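Local coordinates for protein fimbrial structural subunit (Actinomyces naeslundii, PDB 3QDH) that builds the shaft of Actinomyces type 2 fimbriae and probably mediates attachment to streptococci and host cells during oral biofilm development, at residues Asp36-Tyr41 and Tyr131-Pro136; Tyr43-Asp48 and Gln124-Thr129; Ser63-Thr68 and Pro99-Ser104; Pro71-Val76 and Thr88-Lys93. All coordinates share one frame; numbering follows the deposited sequence.

Contact 1 (Asp36-Tyr41 and Tyr131-Pro136); sequences DAKSFY and YAEQPP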
loop_
_atom_site.group_PDB
_atom_site.type_symbol
_atom_site.label_atom_id
_atom_site.label_comp_id
_atom_site.label_asym_id
_atom_site.label_seq_id
_atom_site.Cartn_x
_atom_site.Cartn_y
_atom_site.Cartn_z
ATOM N N ASP A 36 -8.328 34.251 -9.420
ATOM C CA ASP A 36 -9.024 35.461 -9.859
ATOM C C ASP A 36 -10.140 35.079 -10.814
ATOM O O ASP A 36 -10.052 34.049 -11.501
ATOM C CB ASP A 36 -8.067 36.405 -10.586
ATOM C CG ASP A 36 -6.984 36.939 -9.689
ATOM O OD1 ASP A 36 -7.117 36.838 -8.448
ATOM O OD2 ASP A 36 -5.988 37.475 -10.226
ATOM N N ALA A 37 -11.171 35.919 -10.865
ATOM C CA ALA A 37 -12.308 35.737 -11.769
ATOM C C ALA A 37 -11.904 35.343 -13.200
ATOM O O ALA A 37 -12.506 34.445 -13.779
ATOM C CB ALA A 37 -13.181 36.999 -11.786
ATOM N N LYS A 38 -10.873 35.996 -13.747
ATOM C CA LYS A 38 -10.468 35.777 -15.145
ATOM C C LYS A 38 -9.199 34.923 -15.288
ATOM O O LYS A 38 -8.503 34.993 -16.305
ATOM C CB LYS A 38 -10.295 37.123 -15.881
ATOM C CG LYS A 38 -11.586 37.936 -16.065
ATOM C CD LYS A 38 -12.515 37.278 -17.089
ATOM C CE LYS A 38 -13.593 38.240 -17.587
ATOM N NZ LYS A 38 -14.621 37.524 -18.415
ATOM N N SER A 39 -8.901 34.123 -14.267
ATOM C CA SER A 39 -7.787 33.175 -14.319
ATOM C C SER A 39 -8.358 31.763 -14.458
ATOM O O SER A 39 -9.253 31.372 -13.698
ATOM C CB SER A 39 -6.926 33.313 -13.051
ATOM O OG SER A 39 -5.971 32.271 -12.956
ATOM N N PHE A 40 -7.855 31.004 -15.431
ATOM C CA PHE A 40 -8.371 29.664 -15.708
ATOM C C PHE A 40 -7.268 28.630 -15.751
ATOM O O PHE A 40 -6.141 28.956 -16.108
ATOM C CB PHE A 40 -9.100 29.640 -17.057
ATOM C CG PHE A 40 -10.191 30.662 -17.167
ATOM C CD1 PHE A 40 -11.493 30.348 -16.795
ATOM C CD2 PHE A 40 -9.911 31.941 -17.630
ATOM C CE1 PHE A 40 -12.518 31.301 -16.888
ATOM C CE2 PHE A 40 -10.921 32.908 -17.725
ATOM C CZ PHE A 40 -12.227 32.581 -17.353
ATOM N N TYR A 41 -7.596 27.387 -15.389
ATOM C CA TYR A 41 -6.673 26.256 -15.579
ATOM C C TYR A 41 -6.458 25.913 -17.052
ATOM O O TYR A 41 -7.416 25.764 -17.814
ATOM C CB TYR A 41 -7.164 24.995 -14.861
ATOM C CG TYR A 41 -7.133 25.127 -13.355
ATOM C CD1 TYR A 41 -5.924 25.111 -12.656
ATOM C CD2 TYR A 41 -8.319 25.279 -12.632
ATOM C CE1 TYR A 41 -5.899 25.241 -11.258
ATOM C CE2 TYR A 41 -8.308 25.396 -11.242
ATOM C CZ TYR A 41 -7.098 25.384 -10.568
ATOM O OH TYR A 41 -7.114 25.527 -9.204
ATOM N N TYR A 131 -4.451 34.080 -17.448
ATOM C CA TYR A 131 -5.464 35.132 -17.516
ATOM C C TYR A 131 -6.046 35.139 -18.928
ATOM O O TYR A 131 -5.307 35.122 -19.918
ATOM C CB TYR A 131 -4.877 36.510 -17.166
ATOM C CG TYR A 131 -5.909 37.624 -17.020
ATOM C CD1 TYR A 131 -6.411 38.297 -18.139
ATOM C CD2 TYR A 131 -6.371 38.006 -15.766
ATOM C CE1 TYR A 131 -7.356 39.318 -18.005
ATOM C CE2 TYR A 131 -7.314 39.030 -15.620
ATOM C CZ TYR A 131 -7.800 39.676 -16.743
ATOM O OH TYR A 131 -8.735 40.686 -16.600
ATOM N N ALA A 132 -7.369 35.116 -19.016
ATOM C CA ALA A 132 -8.044 35.193 -20.302
ATOM C C ALA A 132 -9.365 35.948 -20.173
ATOM O O ALA A 132 -10.048 35.860 -19.151
ATOM C CB ALA A 132 -8.269 33.802 -20.881
ATOM N N GLU A 133 -9.711 36.706 -21.209
ATOM C CA GLU A 133 -11.017 37.368 -21.242
ATOM C C GLU A 133 -12.112 36.360 -21.568
ATOM O O GLU A 133 -13.265 36.527 -21.165
ATOM C CB GLU A 133 -11.021 38.550 -22.214
ATOM C CG GLU A 133 -10.477 39.841 -21.605
ATOM C CD GLU A 133 -11.219 40.273 -20.337
ATOM O OE1 GLU A 133 -12.461 40.116 -20.272
ATOM O OE2 GLU A 133 -10.555 40.780 -19.404
ATOM N N GLN A 134 -11.739 35.304 -22.284
ATOM C CA GLN A 134 -12.630 34.177 -22.536
ATOM C C GLN A 134 -11.989 32.872 -22.058
ATOM O O GLN A 134 -10.805 32.639 -22.308
ATOM C CB GLN A 134 -12.982 34.087 -24.029
ATOM C CG GLN A 134 -13.939 35.181 -24.524
ATOM C CD GLN A 134 -15.391 34.959 -24.094
ATOM O OE1 GLN A 134 -15.901 33.833 -24.115
ATOM N NE2 GLN A 134 -16.064 36.041 -23.711
ATOM N N PRO A 135 -12.770 32.017 -21.369
ATOM C CA PRO A 135 -12.314 30.730 -20.815
ATOM C C PRO A 135 -11.760 29.749 -21.863
ATOM O O PRO A 135 -12.484 29.362 -22.784
ATOM C CB PRO A 135 -13.583 30.155 -20.165
ATOM C CG PRO A 135 -14.724 30.928 -20.769
ATOM C CD PRO A 135 -14.175 32.292 -21.012
ATOM N N PRO A 136 -10.483 29.328 -21.720
ATOM C CA PRO A 136 -9.866 28.502 -22.768
ATOM C C PRO A 136 -10.062 26.992 -22.645
ATOM O O PRO A 136 -10.288 26.470 -21.551
ATOM C CB PRO A 136 -8.372 28.837 -22.640
ATOM C CG PRO A 136 -8.184 29.167 -21.196
ATOM C CD PRO A 136 -9.506 29.723 -20.683
#
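Lys38 runs across residues Tyr131-Glu133 and meets them with every side-chain atom. Its CB sits over one face of the Tyr131 ring, displaced toward the rim, in a CH-pi contact 3.9 Å from the ring centroid. CG then passes within 4.0 Å of Tyr131 OH. The chain bends at chi2 (-71°), and CD lies 3.5 Å from Ala132 O. CE comes within 3.5 Å of Glu133 OE1. At the tip, NZ donates a hydrogen bond of 3.2 Å to Glu133 O, tilted 28° from the carbonyl plane. NZ also makes a long salt bridge with Glu133 OE1. The backbone joins in: Ala132 N donates to Lys38 O at 2.9 Å, next to the antiparallel non-hydrogen-bonded pair Ser39-Tyr131. Here the pairing of strands 39-49 and 118-131 begins, after the type I turn Asp36-Ser39. The Phe40 ring is covered on one face by Pro135, whose CA stands 3.8 Å from the centroid and almost on the ring normal. Ala132 O lies at the ring edge, 3.4 Å from CE2. Pro136 CD packs against Phe40 CB, and Lys96 adds a cation-pi contact with the ring. The contact lies at the surface, away from the zinc site. The charge pairing is long and probably weak; the Lys38 NZ bond to Glu133 O, the backbone bond and the ring packing are likely to matter more.

Contact 2 (Tyr43-Asp48 and Gln124-Thr129); sequences YFQLRD and QVISDT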
loop_
_atom_site.group_PDB
_atom_site.type_symbol
_atom_site.label_atom_id
_atom_site.label_comp_id
_atom_site.label_asym_id
_atom_site.label_seq_id
_atom_site.Cartn_x
_atom_site.Cartn_y
_atom_site.Cartn_z
ATOM N N TYR A 43 -4.533 23.216 -17.322
ATOM C CA TYR A 43 -4.606 21.808 -16.975
ATOM C C TYR A 43 -4.439 21.642 -15.469
ATOM O O TYR A 43 -4.026 22.568 -14.785
ATOM C CB TYR A 43 -3.541 20.968 -17.742
ATOM C CG TYR A 43 -2.140 21.528 -17.621
ATOM C CD1 TYR A 43 -1.328 21.217 -16.524
ATOM C CD2 TYR A 43 -1.622 22.371 -18.617
ATOM C CE1 TYR A 43 -0.036 21.787 -16.404
ATOM C CE2 TYR A 43 -0.344 22.926 -18.518
ATOM C CZ TYR A 43 0.439 22.630 -17.415
ATOM O OH TYR A 43 1.700 23.173 -17.336
ATOM N N PHE A 44 -4.783 20.463 -14.973
ATOM C CA PHE A 44 -4.622 20.103 -13.562
ATOM C C PHE A 44 -4.511 18.581 -13.485
ATOM O O PHE A 44 -5.450 17.864 -13.821
ATOM C CB PHE A 44 -5.810 20.634 -12.722
ATOM C CG PHE A 44 -5.623 20.484 -11.226
ATOM C CD1 PHE A 44 -5.590 21.606 -10.398
ATOM C CD2 PHE A 44 -5.495 19.227 -10.658
ATOM C CE1 PHE A 44 -5.408 21.467 -9.005
ATOM C CE2 PHE A 44 -5.312 19.074 -9.266
ATOM C CZ PHE A 44 -5.279 20.189 -8.448
ATOM N N GLN A 45 -3.356 18.082 -13.043
ATOM C CA GLN A 45 -3.089 16.648 -13.042
ATOM C C GLN A 45 -2.428 16.223 -11.739
ATOM O O GLN A 45 -1.492 16.877 -11.285
ATOM C CB GLN A 45 -2.167 16.291 -14.222
ATOM C CG GLN A 45 -1.801 14.794 -14.371
ATOM C CD GLN A 45 -0.819 14.570 -15.512
ATOM O OE1 GLN A 45 -1.205 14.242 -16.644
ATOM N NE2 GLN A 45 0.453 14.779 -15.227
ATOM N N LEU A 46 -2.907 15.123 -11.153
ATOM C CA LEU A 46 -2.191 14.464 -10.069
ATOM C C LEU A 46 -1.354 13.333 -10.686
ATOM O O LEU A 46 -1.859 12.530 -11.478
ATOM C CB LEU A 46 -3.160 13.916 -9.013
ATOM C CG LEU A 46 -4.061 14.923 -8.257
ATOM C CD1 LEU A 46 -5.088 14.170 -7.409
ATOM C CD2 LEU A 46 -3.250 15.907 -7.404
ATOM N N ARG A 47 -0.074 13.291 -10.327
ATOM C CA ARG A 47 0.876 12.367 -10.939
ATOM C C ARG A 47 1.619 11.621 -9.842
ATOM O O ARG A 47 1.925 12.193 -8.802
ATOM C CB ARG A 47 1.884 13.127 -11.795
ATOM C CG ARG A 47 2.833 12.234 -12.606
ATOM C CD ARG A 47 3.745 13.083 -13.471
ATOM N NE ARG A 47 3.035 13.683 -14.607
ATOM C CZ ARG A 47 3.625 14.405 -15.558
ATOM N NH1 ARG A 47 4.943 14.632 -15.501
ATOM N NH2 ARG A 47 2.909 14.902 -16.567
ATOM N N ASP A 48 1.910 10.350 -10.095
ATOM C CA ASP A 48 2.578 9.501 -9.123
ATOM C C ASP A 48 3.296 8.385 -9.871
ATOM O O ASP A 48 2.663 7.569 -10.547
ATOM C CB ASP A 48 1.559 8.925 -8.118
ATOM C CG ASP A 48 2.211 8.385 -6.840
ATOM O OD1 ASP A 48 3.278 7.749 -6.920
ATOM O OD2 ASP A 48 1.634 8.560 -5.742
ATOM N N GLN A 124 2.905 14.305 -7.280
ATOM C CA GLN A 124 3.059 15.673 -7.731
ATOM C C GLN A 124 1.725 16.243 -8.212
ATOM O O GLN A 124 0.826 15.490 -8.572
ATOM C CB GLN A 124 4.072 15.716 -8.872
ATOM C CG GLN A 124 5.501 15.466 -8.404
ATOM C CD GLN A 124 6.489 15.417 -9.530
ATOM O OE1 GLN A 124 6.190 14.928 -10.623
ATOM N NE2 GLN A 124 7.699 15.911 -9.268
ATOM N N VAL A 125 1.602 17.564 -8.199
ATOM C CA VAL A 125 0.497 18.231 -8.877
ATOM C C VAL A 125 1.082 19.032 -10.034
ATOM O O VAL A 125 1.981 19.861 -9.849
ATOM C CB VAL A 125 -0.419 19.058 -7.920
ATOM C CG1 VAL A 125 0.376 20.066 -7.098
ATOM C CG2 VAL A 125 -1.535 19.764 -8.701
ATOM N N ILE A 126 0.603 18.725 -11.232
ATOM C CA ILE A 126 1.038 19.384 -12.460
ATOM C C ILE A 126 -0.139 20.232 -12.916
ATOM O O ILE A 126 -1.127 19.708 -13.425
ATOM C CB ILE A 126 1.416 18.343 -13.574
ATOM C CG1 ILE A 126 2.340 17.224 -13.034
ATOM C CG2 ILE A 126 1.981 19.028 -14.831
ATOM C CD1 ILE A 126 3.499 17.681 -12.222
ATOM N N SER A 127 -0.047 21.536 -12.690
ATOM C CA SER A 127 -1.126 22.442 -13.077
ATOM C C SER A 127 -0.585 23.807 -13.484
ATOM O O SER A 127 0.543 24.173 -13.143
ATOM C CB SER A 127 -2.195 22.564 -11.978
ATOM O OG SER A 127 -1.679 23.135 -10.789
ATOM N N ASP A 128 -1.387 24.533 -14.252
ATOM C CA ASP A 128 -1.021 25.876 -14.671
ATOM C C ASP A 128 -2.290 26.656 -14.964
ATOM O O ASP A 128 -3.329 26.070 -15.288
ATOM C CB ASP A 128 -0.116 25.797 -15.905
ATOM C CG ASP A 128 0.714 27.056 -16.119
ATOM O OD1 ASP A 128 0.850 27.904 -15.195
ATOM O OD2 ASP A 128 1.246 27.177 -17.236
ATOM N N THR A 129 -2.202 27.974 -14.849
ATOM C CA THR A 129 -3.333 28.862 -15.078
ATOM C C THR A 129 -2.916 30.001 -15.997
ATOM O O THR A 129 -1.725 30.289 -16.127
ATOM C CB THR A 129 -3.815 29.486 -13.763
ATOM O OG1 THR A 129 -2.692 30.073 -13.095
ATOM C CG2 THR A 129 -4.457 28.419 -12.857
HETATM O O HOH W 1 3.203 23.085 -15.048
HETATM O O HOH W 2 2.224 25.301 -18.828
HETATM O O HOH W 3 7.012 14.977 -13.096
#
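Tyr43 lays its ring along Ile126-Asp128. Its CG stands between the backbone N and the carbonyl carbon (chi1 51°), which folds the ring over the neighbouring strand. Asp128 N lies above one ring face, and Ile126 O is at the edge, 3.5 Å from CD1. The hydroxyl reaches past the backbone, with OH 3.5 Å from Asp128 CB. One water joins Tyr43 OH to Asp128 OD2, which also forms a salt bridge with Lys42. Phe44 and Ser127 project from the other face of the sheet. There Val125 CG2 sits over a face of the Phe44 ring, 4.1 Å from its centroid and toward the rim. The strands run antiparallel, their axes 4.5 Å apart, in the first of the two domains of this C-terminal fragment. This domain matches the Sgo0707 N2 adhesin family and is consistent with the CnaA-type, IgG-like fold. Gln45 and Ile126 form a hydrogen-bonded pair, with Ile126 N to Gln45 O at 2.8 Å. Arg47 and Gln124 pair likewise, Gln124 N to Arg47 O also being 2.8 Å. The Arg47 chain bends at chi3 (-73°), and its guanidinium lies with one face centred over Ile126 CG1. The guanidinium and the Gln124 amide are turned 51° apart. A water accepts from Arg47 NH1 and donates to Gln124 OE1. Further bonds run from Arg47 to Pro142 O and Ala143 O, and from Gln124 NE2 to Thr150 OG1.

Contact 3 (Ser63-Thr68 and Pro99-Ser104); sequences SLEGTT and PGKKVS
Glu65 holds the Lys102 backbone twice, once with its own backbone N and once with its carboxylate. It stands at the end of an antiparallel pairing between strands 57-64 and 102-111, in the Sgo0707 N2-like domain, consistent with a CnaA-type, IgG-like fold. This sheet is not that of strands 39-49 and 118-131. Glu65 N donates to Lys102 O at 2.9 Å. Lys102 N donates to Glu65 OE1, also at 2.9 Å and nearly straight (166°). OE1 uses its anti lone pair, the one away from the other oxygen. The side chain thus takes the place of a strand carbonyl where the regular pairing stops. CG lies opposite the backbone N (chi1 -176°) and the chain is extended beyond it, which carries the carboxylate to the Lys102 amide. Lys101 packs alongside, with CB 3.6 Å from Glu65 O. The ammonium groups of Lys101 and Lys102 do not touch the carboxylate, but their charges probably favour it. Next come Ser63 and Ser104, a hydrogen-bonded pair: Ser63 N to Ser104 O is 2.9 Å and Ser104 N to Ser63 O is 3.0 Å. From helix 89-96, Arg94 touches Leu64 and Ile95 touches Val103. On that inner face, Leu64 CD1 rests 4.0 Å from Val103 CG2.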
loop_
_atom_site.group_PDB
_atom_site.type_symbol
_atom_site.label_atom_id
_atom_site.label_comp_id
_atom_site.label_asym_id
_atom_site.label_seq_id
_atom_site.Cartn_x
_atom_site.Cartn_y
_atom_site.Cartn_z
ATOM N N SER A 63 -11.671 12.451 -6.366
ATOM C CA SER A 63 -12.658 13.252 -5.652
ATOM C C SER A 63 -12.365 14.742 -5.660
ATOM O O SER A 63 -11.215 15.167 -5.724
ATOM C CB SER A 63 -12.774 12.778 -4.196
ATOM O OG SER A 63 -12.940 11.368 -4.148
ATOM N N LEU A 64 -13.432 15.529 -5.593
ATOM C CA LEU A 64 -13.327 16.943 -5.307
ATOM C C LEU A 64 -14.210 17.187 -4.094
ATOM O O LEU A 64 -15.430 17.001 -4.156
ATOM C CB LEU A 64 -13.798 17.791 -6.493
ATOM C CG LEU A 64 -13.879 19.306 -6.236
ATOM C CD1 LEU A 64 -12.533 19.919 -5.813
ATOM C CD2 LEU A 64 -14.454 20.032 -7.462
ATOM N N GLU A 65 -13.583 17.591 -2.994
ATOM C CA GLU A 65 -14.267 17.738 -1.708
ATOM C C GLU A 65 -15.492 18.647 -1.803
ATOM O O GLU A 65 -15.404 19.766 -2.316
ATOM C CB GLU A 65 -13.280 18.278 -0.681
ATOM C CG GLU A 65 -13.817 18.407 0.726
ATOM C CD GLU A 65 -12.925 19.261 1.597
ATOM O OE1 GLU A 65 -12.019 19.957 1.061
ATOM O OE2 GLU A 65 -13.140 19.242 2.829
ATOM N N GLY A 66 -16.625 18.150 -1.302
ATOM C CA GLY A 66 -17.867 18.919 -1.262
ATOM C C GLY A 66 -18.701 18.789 -2.527
ATOM O O GLY A 66 -19.747 19.432 -2.652
ATOM N N THR A 67 -18.230 17.944 -3.447
ATOM C CA THR A 67 -18.791 17.774 -4.785
ATOM C C THR A 67 -18.898 16.283 -5.073
ATOM O O THR A 67 -18.166 15.484 -4.484
ATOM C CB THR A 67 -17.864 18.455 -5.842
ATOM O OG1 THR A 67 -18.188 19.843 -5.921
ATOM C CG2 THR A 67 -17.993 17.841 -7.229
ATOM N N THR A 68 -19.820 15.902 -5.955
ATOM C CA THR A 68 -19.799 14.572 -6.535
ATOM C C THR A 68 -19.442 14.704 -8.020
ATOM O O THR A 68 -20.195 15.298 -8.801
ATOM C CB THR A 68 -21.131 13.797 -6.334
ATOM O OG1 THR A 68 -21.414 13.713 -4.934
ATOM C CG2 THR A 68 -21.012 12.386 -6.883
ATOM N N PRO A 99 -12.699 26.839 -4.791
ATOM C CA PRO A 99 -11.466 27.266 -4.134
ATOM C C PRO A 99 -11.401 26.798 -2.678
ATOM O O PRO A 99 -12.426 26.788 -1.992
ATOM C CB PRO A 99 -11.549 28.793 -4.200
ATOM C CG PRO A 99 -13.026 29.082 -4.291
ATOM C CD PRO A 99 -13.555 27.989 -5.144
ATOM N N GLY A 100 -10.211 26.385 -2.233
ATOM C CA GLY A 100 -10.015 25.873 -0.872
ATOM C C GLY A 100 -10.443 24.429 -0.634
ATOM O O GLY A 100 -10.293 23.909 0.477
ATOM N N LYS A 101 -10.988 23.776 -1.659
ATOM C CA LYS A 101 -11.439 22.396 -1.515
ATOM C C LYS A 101 -10.369 21.419 -1.971
ATOM O O LYS A 101 -9.602 21.712 -2.904
ATOM C CB LYS A 101 -12.745 22.146 -2.280
ATOM C CG LYS A 101 -13.896 23.122 -1.946
ATOM C CD LYS A 101 -14.441 22.936 -0.527
ATOM C CE LYS A 101 -15.690 23.802 -0.314
ATOM N NZ LYS A 101 -15.803 24.277 1.095
ATOM N N LYS A 102 -10.336 20.248 -1.337
ATOM C CA LYS A 102 -9.338 19.237 -1.693
ATOM C C LYS A 102 -9.651 18.420 -2.940
ATOM O O LYS A 102 -10.725 17.814 -3.064
ATOM C CB LYS A 102 -9.030 18.321 -0.506
ATOM C CG LYS A 102 -8.136 18.980 0.537
ATOM C CD LYS A 102 -7.949 18.076 1.756
ATOM C CE LYS A 102 -7.438 18.882 2.949
ATOM N NZ LYS A 102 -7.735 18.198 4.251
ATOM N N VAL A 103 -8.693 18.433 -3.867
ATOM C CA VAL A 103 -8.695 17.573 -5.039
ATOM C C VAL A 103 -7.838 16.358 -4.686
ATOM O O VAL A 103 -6.673 16.521 -4.302
ATOM C CB VAL A 103 -8.043 18.271 -6.253
ATOM C CG1 VAL A 103 -8.209 17.409 -7.490
ATOM C CG2 VAL A 103 -8.621 19.698 -6.466
ATOM N N SER A 104 -8.397 15.157 -4.823
ATOM C CA SER A 104 -7.709 13.954 -4.353
ATOM C C SER A 104 -7.902 12.711 -5.216
ATOM O O SER A 104 -8.808 12.638 -6.049
ATOM C CB SER A 104 -8.096 13.656 -2.890
ATOM O OG SER A 104 -9.476 13.365 -2.779
#

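Contact 4 (Pro71-Val76 and Thr88-Lys93); sequences PTDYKV and TAEGLK. With ZN (zinc ion), chain B.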
loop_
_atom_site.group_PDB
_atom_site.type_symbol
_atom_site.label_atom_id
_atom_site.label_comp_id
_atom_site.label_asym_id
_atom_site.label_seq_id
_atom_site.Cartn_x
_atom_site.Cartn_y
_atom_site.Cartn_z
ATOM N N PRO A 71 -18.058 10.600 -14.210
ATOM C CA PRO A 71 -16.960 9.857 -14.841
ATOM C C PRO A 71 -16.243 10.604 -15.974
ATOM O O PRO A 71 -15.106 10.235 -16.325
ATOM C CB PRO A 71 -17.653 8.600 -15.385
ATOM C CG PRO A 71 -18.869 8.451 -14.555
ATOM C CD PRO A 71 -19.325 9.845 -14.285
ATOM N N THR A 72 -16.874 11.641 -16.528
ATOM C CA THR A 72 -16.248 12.439 -17.598
ATOM C C THR A 72 -15.458 13.658 -17.091
ATOM O O THR A 72 -15.028 14.497 -17.897
ATOM C CB THR A 72 -17.263 12.873 -18.704
ATOM O OG1 THR A 72 -18.265 13.732 -18.149
ATOM C CG2 THR A 72 -17.938 11.660 -19.306
ATOM N N ASP A 73 -15.272 13.746 -15.768
ATOM C CA ASP A 73 -14.543 14.860 -15.140
ATOM C C ASP A 73 -13.016 14.695 -15.151
ATOM O O ASP A 73 -12.283 15.662 -14.957
ATOM C CB ASP A 73 -15.060 15.124 -13.715
ATOM C CG ASP A 73 -16.415 15.839 -13.717
ATOM O OD1 ASP A 73 -16.704 16.499 -14.737
ATOM O OD2 ASP A 73 -17.187 15.733 -12.734
ATOM N N TYR A 74 -12.553 13.480 -15.407
ATOM C CA TYR A 74 -11.123 13.183 -15.356
ATOM C C TYR A 74 -10.832 11.916 -16.139
ATOM O O TYR A 74 -11.741 11.152 -16.482
ATOM C CB TYR A 74 -10.677 12.999 -13.891
ATOM C CG TYR A 74 -11.500 11.951 -13.197
ATOM C CD1 TYR A 74 -11.116 10.610 -13.223
ATOM C CD2 TYR A 74 -12.698 12.290 -12.557
ATOM C CE1 TYR A 74 -11.898 9.632 -12.609
ATOM C CE2 TYR A 74 -13.486 11.322 -11.945
ATOM C CZ TYR A 74 -13.078 10.001 -11.974
ATOM O OH TYR A 74 -13.849 9.039 -11.374
ATOM N N LYS A 75 -9.549 11.681 -16.397
ATOM C CA LYS A 75 -9.098 10.436 -16.996
ATOM C C LYS A 75 -7.932 9.901 -16.171
ATOM O O LYS A 75 -6.997 10.634 -15.875
ATOM C CB LYS A 75 -8.640 10.663 -18.436
ATOM C CG LYS A 75 -9.768 10.749 -19.459
ATOM C CD LYS A 75 -9.218 11.088 -20.841
ATOM C CE LYS A 75 -10.313 11.101 -21.893
ATOM N NZ LYS A 75 -9.866 11.847 -23.117
ATOM N N VAL A 76 -8.008 8.627 -15.809
ATOM C CA VAL A 76 -6.906 7.934 -15.135
ATOM C C VAL A 76 -6.148 7.089 -16.169
ATOM O O VAL A 76 -6.761 6.374 -16.963
ATOM C CB VAL A 76 -7.417 7.053 -13.992
ATOM C CG1 VAL A 76 -6.236 6.382 -13.248
ATOM C CG2 VAL A 76 -8.281 7.868 -13.017
ATOM N N THR A 88 -10.573 16.838 -17.002
ATOM C CA THR A 88 -11.036 17.231 -18.326
ATOM C C THR A 88 -11.518 18.681 -18.259
ATOM O O THR A 88 -11.524 19.286 -17.189
ATOM C CB THR A 88 -12.221 16.348 -18.767
ATOM O OG1 THR A 88 -13.262 16.492 -17.799
ATOM C CG2 THR A 88 -11.804 14.864 -18.885
ATOM N N ALA A 89 -11.972 19.234 -19.381
ATOM C CA ALA A 89 -12.476 20.613 -19.377
ATOM C C ALA A 89 -13.555 20.864 -18.300
ATOM O O ALA A 89 -13.488 21.857 -17.565
ATOM C CB ALA A 89 -12.986 21.005 -20.767
ATOM N N GLU A 90 -14.526 19.954 -18.203
ATOM C CA GLU A 90 -15.599 20.033 -17.190
ATOM C C GLU A 90 -15.024 19.987 -15.781
ATOM O O GLU A 90 -15.462 20.716 -14.883
ATOM C CB GLU A 90 -16.508 18.811 -17.280
ATOM C CG GLU A 90 -17.623 18.840 -18.241
ATOM C CD GLU A 90 -18.175 17.425 -18.459
ATOM O OE1 GLU A 90 -18.463 16.683 -17.475
ATOM O OE2 GLU A 90 -18.305 17.054 -19.636
ATOM N N GLY A 91 -14.073 19.083 -15.589
ATOM C CA GLY A 91 -13.396 18.942 -14.299
ATOM C C GLY A 91 -12.640 20.199 -13.898
ATOM O O GLY A 91 -12.649 20.593 -12.736
ATOM N N LEU A 92 -11.982 20.841 -14.861
ATOM C CA LEU A 92 -11.214 22.053 -14.563
ATOM C C LEU A 92 -12.118 23.197 -14.163
ATOM O O LEU A 92 -11.764 23.985 -13.296
ATOM C CB LEU A 92 -10.343 22.481 -15.762
ATOM C CG LEU A 92 -9.264 21.485 -16.197
ATOM C CD1 LEU A 92 -8.547 22.031 -17.453
ATOM C CD2 LEU A 92 -8.264 21.237 -15.071
ATOM N N LYS A 93 -13.294 23.277 -14.790
ATOM C CA LYS A 93 -14.295 24.272 -14.409
ATOM C C LYS A 93 -14.772 24.035 -12.961
ATOM O O LYS A 93 -14.914 24.980 -12.190
ATOM C CB LYS A 93 -15.473 24.209 -15.392
ATOM C CG LYS A 93 -16.618 25.150 -15.072
ATOM C CD LYS A 93 -17.650 25.198 -16.197
ATOM C CE LYS A 93 -17.386 26.353 -17.145
ATOM N NZ LYS A 93 -17.776 27.671 -16.524
HETATM ZN ZN ZN B . -18.580 16.629 -15.510
#
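Thr88 OG1 donates a hydrogen bond of 2.7 Å to Thr72 O, in the carbonyl plane and on a lone pair. Thr88 is the N-cap residue of helix 89-96, so the bond ties the helix start to the residues just before strand 74-79. One residue on, Asp73 O accepts from Thr88 N at 2.9 Å. This donor stands above the carbonyl plane, 51° out of it. The same oxygen meets Gly91 CA at 3.5 Å in a C-H...O contact. Gly91 has no side chain, which lets the carbonyl come this near to the helix. Beside this backbone link lies the zinc ion. Asp73 OD1 and Glu90 OE1 each bind it at 2.0 Å, and Asp70 is the third protein ligand. The two side chains cross at about a right angle, with their carboxylate planes 84° apart. The Glu90 chain is extended beyond CG, which carries OE1 from the helix to the metal. In the second shell, Arg94 forms a salt bridge with Asp73 OD2, and Thr72 OG1 is hydrogen-bonded to Asp70 OD1. Asp73 OD1 and Glu90 OE1 lie only 3.3 Å apart. Such closeness would probably be unfavourable without the metal, so zinc probably offsets their charge while it bridges the two segments.

In the fold
From the N terminus the chain meets the first segments in the order contact 1, 2, 3, 4 and then the second segments in reverse. The four loops are therefore concentric: contact 4 closes the innermost, contact 3 the next, then contact 2, and contact 1 the outermost. None cross. Contact 2 joins strands 39-49 and 118-131, and contact 1 extends this to the loop that follows strand 118-131. Thr129 packs on Ser39 and Tyr41 between them. Contact 3 joins strands 57-64 and 102-111 of another sheet. Contact 4 ties helix 89-96 to the approach to strand 74-79. Leu92 of that helix packs on Tyr41 and Phe44. Phe44 also touches Val103, linking the two sheets.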